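Local coordinates for membrane lipoprotein TpN32 (PDB 1XS5) that binds L-methionine and probably serves as the substrate-binding lipoprotein of a methionine transport system, at residues A[124-129]-A[140-146]. Residues are numbered along the deposited sequence; the frame is centred on the assembly and turned at random.
Sequences GFIRMR and DVQQNVR
Met128 and Val141 meet on the buried side of a short antiparallel two-stranded ribbon. Met128 SD lies 3.8 Å from Val141 CG2. Bends at chi2 and chi3 fold the methionine chain back, and its CE rests 3.6 Å from Asp140 CB. Ile126 crosses Val141 at about a right angle and extends this apolar face.

Arg127 pairs with both Gln142 and Gln143, a classic beta bulge. Arg127 O accepts from two amides: Gln142 N at 2.7 Å and Gln143 N, which comes in on a lone pair. Arg127 N returns a bond to Gln143 O.

The other face is looser and exposed. Here the extended side chains of Arg127 and Gln142 run side by side, their flat ends nearly parallel, 6° apart. Arg127 CD stays 3.7 Å from Gln142 OE1.

At one end Arg129 N bonds to Asp140 O. The Arg129 side chain turns at chi3 (84°), and NE and NH2 both grip Asp140 OD1, NH2 at 2.9 Å, in a salt bridge. Thr137 N holds Asp140 OD2.

At the other end Arg146 N bonds to Phe125 O. In one of its two conformers, and so less certainly, Arg146 CG lies 3.4 Å from Phe125 CD1 and NH2 bonds to Val95 O.

The ribbon follows helix 110-122, which ends in a Schellman motif at Gly124. Ile126 and Met128 lie on Leu117 of that helix, and the chain leads on into strand 149-153, an outer strand of the five-stranded sheet.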
loop_
_atom_site.group_PDB
_atom_site.type_symbol
_atom_site.label_atom_id
_atom_site.label_comp_id
_atom_site.label_asym_id
_atom_site.label_seq_id
_atom_site.Cartn_x
_atom_site.Cartn_y
_atom_site.Cartn_z
ATOM N N GLY A 124 16.723 14.055 -1.257
ATOM C CA GLY A 124 17.524 15.148 -0.726
ATOM C C GLY A 124 16.829 16.216 0.096
ATOM O O GLY A 124 17.461 17.204 0.446
ATOM N N PHE A 125 15.568 16.017 0.473
ATOM C CA PHE A 125 14.852 17.055 1.244
ATOM C C PHE A 125 15.164 17.076 2.733
ATOM O O PHE A 125 15.131 18.125 3.369
ATOM C CB PHE A 125 13.331 16.861 1.147
ATOM C CG PHE A 125 12.736 17.233 -0.180
ATOM C CD1 PHE A 125 12.410 18.554 -0.472
ATOM C CD2 PHE A 125 12.450 16.265 -1.127
ATOM C CE1 PHE A 125 11.816 18.896 -1.674
ATOM C CE2 PHE A 125 11.841 16.618 -2.351
ATOM C CZ PHE A 125 11.534 17.943 -2.607
ATOM N N ILE A 126 15.421 15.909 3.300
ATOM C CA ILE A 126 15.627 15.791 4.722
ATOM C C ILE A 126 16.571 14.656 5.041
ATOM O O ILE A 126 16.913 13.874 4.167
ATOM C CB ILE A 126 14.265 15.427 5.457
ATOM C CG1 ILE A 126 13.726 14.079 4.919
ATOM C CG2 ILE A 126 13.230 16.497 5.236
ATOM C CD1 ILE A 126 12.472 13.523 5.624
ATOM N N ARG A 127 16.965 14.585 6.311
ATOM C CA ARG A 127 17.792 13.511 6.829
ATOM C C ARG A 127 17.129 12.962 8.077
ATOM O O ARG A 127 16.783 13.713 8.998
ATOM C CB ARG A 127 19.195 13.976 7.203
ATOM C CG ARG A 127 20.025 12.821 7.755
ATOM C CD ARG A 127 21.302 13.336 8.412
ATOM N NE ARG A 127 22.148 12.218 8.793
ATOM C CZ ARG A 127 23.414 12.106 8.415
ATOM N NH1 ARG A 127 23.957 13.063 7.661
ATOM N NH2 ARG A 127 24.122 11.036 8.761
ATOM N N MET A 128 16.951 11.655 8.101
ATOM C CA MET A 128 16.341 10.972 9.233
ATOM C C MET A 128 17.407 10.554 10.276
ATOM O O MET A 128 18.535 10.222 9.902
ATOM C CB MET A 128 15.649 9.713 8.740
ATOM C CG MET A 128 14.532 9.983 7.742
ATOM S SD MET A 128 13.232 10.964 8.507
ATOM C CE MET A 128 12.604 9.840 9.767
ATOM N N ARG A 129 17.031 10.586 11.557
ATOM C CA ARG A 129 17.888 10.167 12.667
ATOM C C ARG A 129 18.268 8.685 12.423
ATOM O O ARG A 129 17.481 7.904 11.865
ATOM C CB ARG A 129 17.101 10.320 13.981
ATOM C CG ARG A 129 17.532 9.405 15.129
ATOM C CD ARG A 129 16.649 9.601 16.370
ATOM N NE ARG A 129 15.395 8.828 16.363
ATOM C CZ ARG A 129 15.244 7.620 16.917
ATOM N NH1 ARG A 129 16.276 7.026 17.528
ATOM N NH2 ARG A 129 14.052 7.008 16.897
ATOM N N ASP A 140 11.334 11.978 14.054
ATOM C CA ASP A 140 12.642 11.380 13.793
ATOM C C ASP A 140 13.458 12.123 12.726
ATOM O O ASP A 140 14.534 11.679 12.345
ATOM C CB ASP A 140 12.472 9.914 13.362
ATOM C CG ASP A 140 11.918 9.035 14.479
ATOM O OD1 ASP A 140 12.497 9.082 15.585
ATOM O OD2 ASP A 140 10.916 8.300 14.271
ATOM N N VAL A 141 12.947 13.237 12.218
ATOM C CA VAL A 141 13.677 13.967 11.192
ATOM C C VAL A 141 14.833 14.707 11.833
ATOM O O VAL A 141 14.614 15.596 12.634
ATOM C CB VAL A 141 12.775 15.004 10.476
ATOM C CG1 VAL A 141 13.610 15.860 9.536
ATOM C CG2 VAL A 141 11.705 14.273 9.673
ATOM N N GLN A 142 16.066 14.371 11.471
ATOM C CA GLN A 142 17.199 15.055 12.091
ATOM C C GLN A 142 17.635 16.356 11.421
ATOM O O GLN A 142 18.211 17.248 12.072
ATOM C CB GLN A 142 18.377 14.100 12.186
ATOM C CG GLN A 142 19.628 14.768 12.700
ATOM C CD GLN A 142 20.812 13.861 12.628
ATOM O OE1 GLN A 142 21.815 14.180 11.981
ATOM N NE2 GLN A 142 20.711 12.712 13.282
ATOM N N GLN A 143 17.372 16.495 10.135
ATOM C CA GLN A 143 17.768 17.709 9.432
ATOM C C GLN A 143 16.798 18.020 8.297
ATOM O O GLN A 143 16.345 17.097 7.594
ATOM C CB GLN A 143 19.156 17.501 8.853
ATOM C CG GLN A 143 19.786 18.713 8.261
ATOM C CD GLN A 143 21.131 18.359 7.658
ATOM O OE1 GLN A 143 21.783 17.388 8.090
ATOM N NE2 GLN A 143 21.564 19.141 6.666
ATOM N N ASN A 144 16.504 19.303 8.102
ATOM C CA ASN A 144 15.570 19.713 7.053
ATOM C C ASN A 144 16.299 20.560 6.017
ATOM O O ASN A 144 16.295 21.772 6.074
ATOM C CB ASN A 144 14.431 20.512 7.676
ATOM C CG ASN A 144 13.162 20.441 6.863
ATOM O OD1 ASN A 144 13.167 20.729 5.678
ATOM N ND2 ASN A 144 12.061 20.052 7.508
ATOM N N VAL A 145 16.900 19.879 5.041
ATOM C CA VAL A 145 17.734 20.472 3.981
ATOM C C VAL A 145 17.076 21.465 3.013
ATOM O O VAL A 145 17.660 22.520 2.693
ATOM C CB VAL A 145 18.393 19.289 3.163
ATOM C CG1 VAL A 145 19.000 19.761 1.843
ATOM C CG2 VAL A 145 19.501 18.681 4.006
ATOM N N ARG A 146 15.869 21.137 2.543
ATOM C CA ARG A 146 15.170 22.016 1.608
ATOM C C ARG A 146 14.181 22.954 2.308
ATOM O O ARG A 146 13.438 23.670 1.634
ATOM C CB ARG A 146 14.417 21.191 0.551
ATOM C CG ARG A 146 15.300 20.364 -0.384
ATOM C CD ARG A 146 16.151 21.229 -1.293
ATOM N NE ARG A 146 16.007 20.797 -2.675
ATOM C CZ ARG A 146 14.875 20.898 -3.364
ATOM N NH1 ARG A 146 13.805 21.425 -2.796
ATOM N NH2 ARG A 146 14.808 20.453 -4.609
#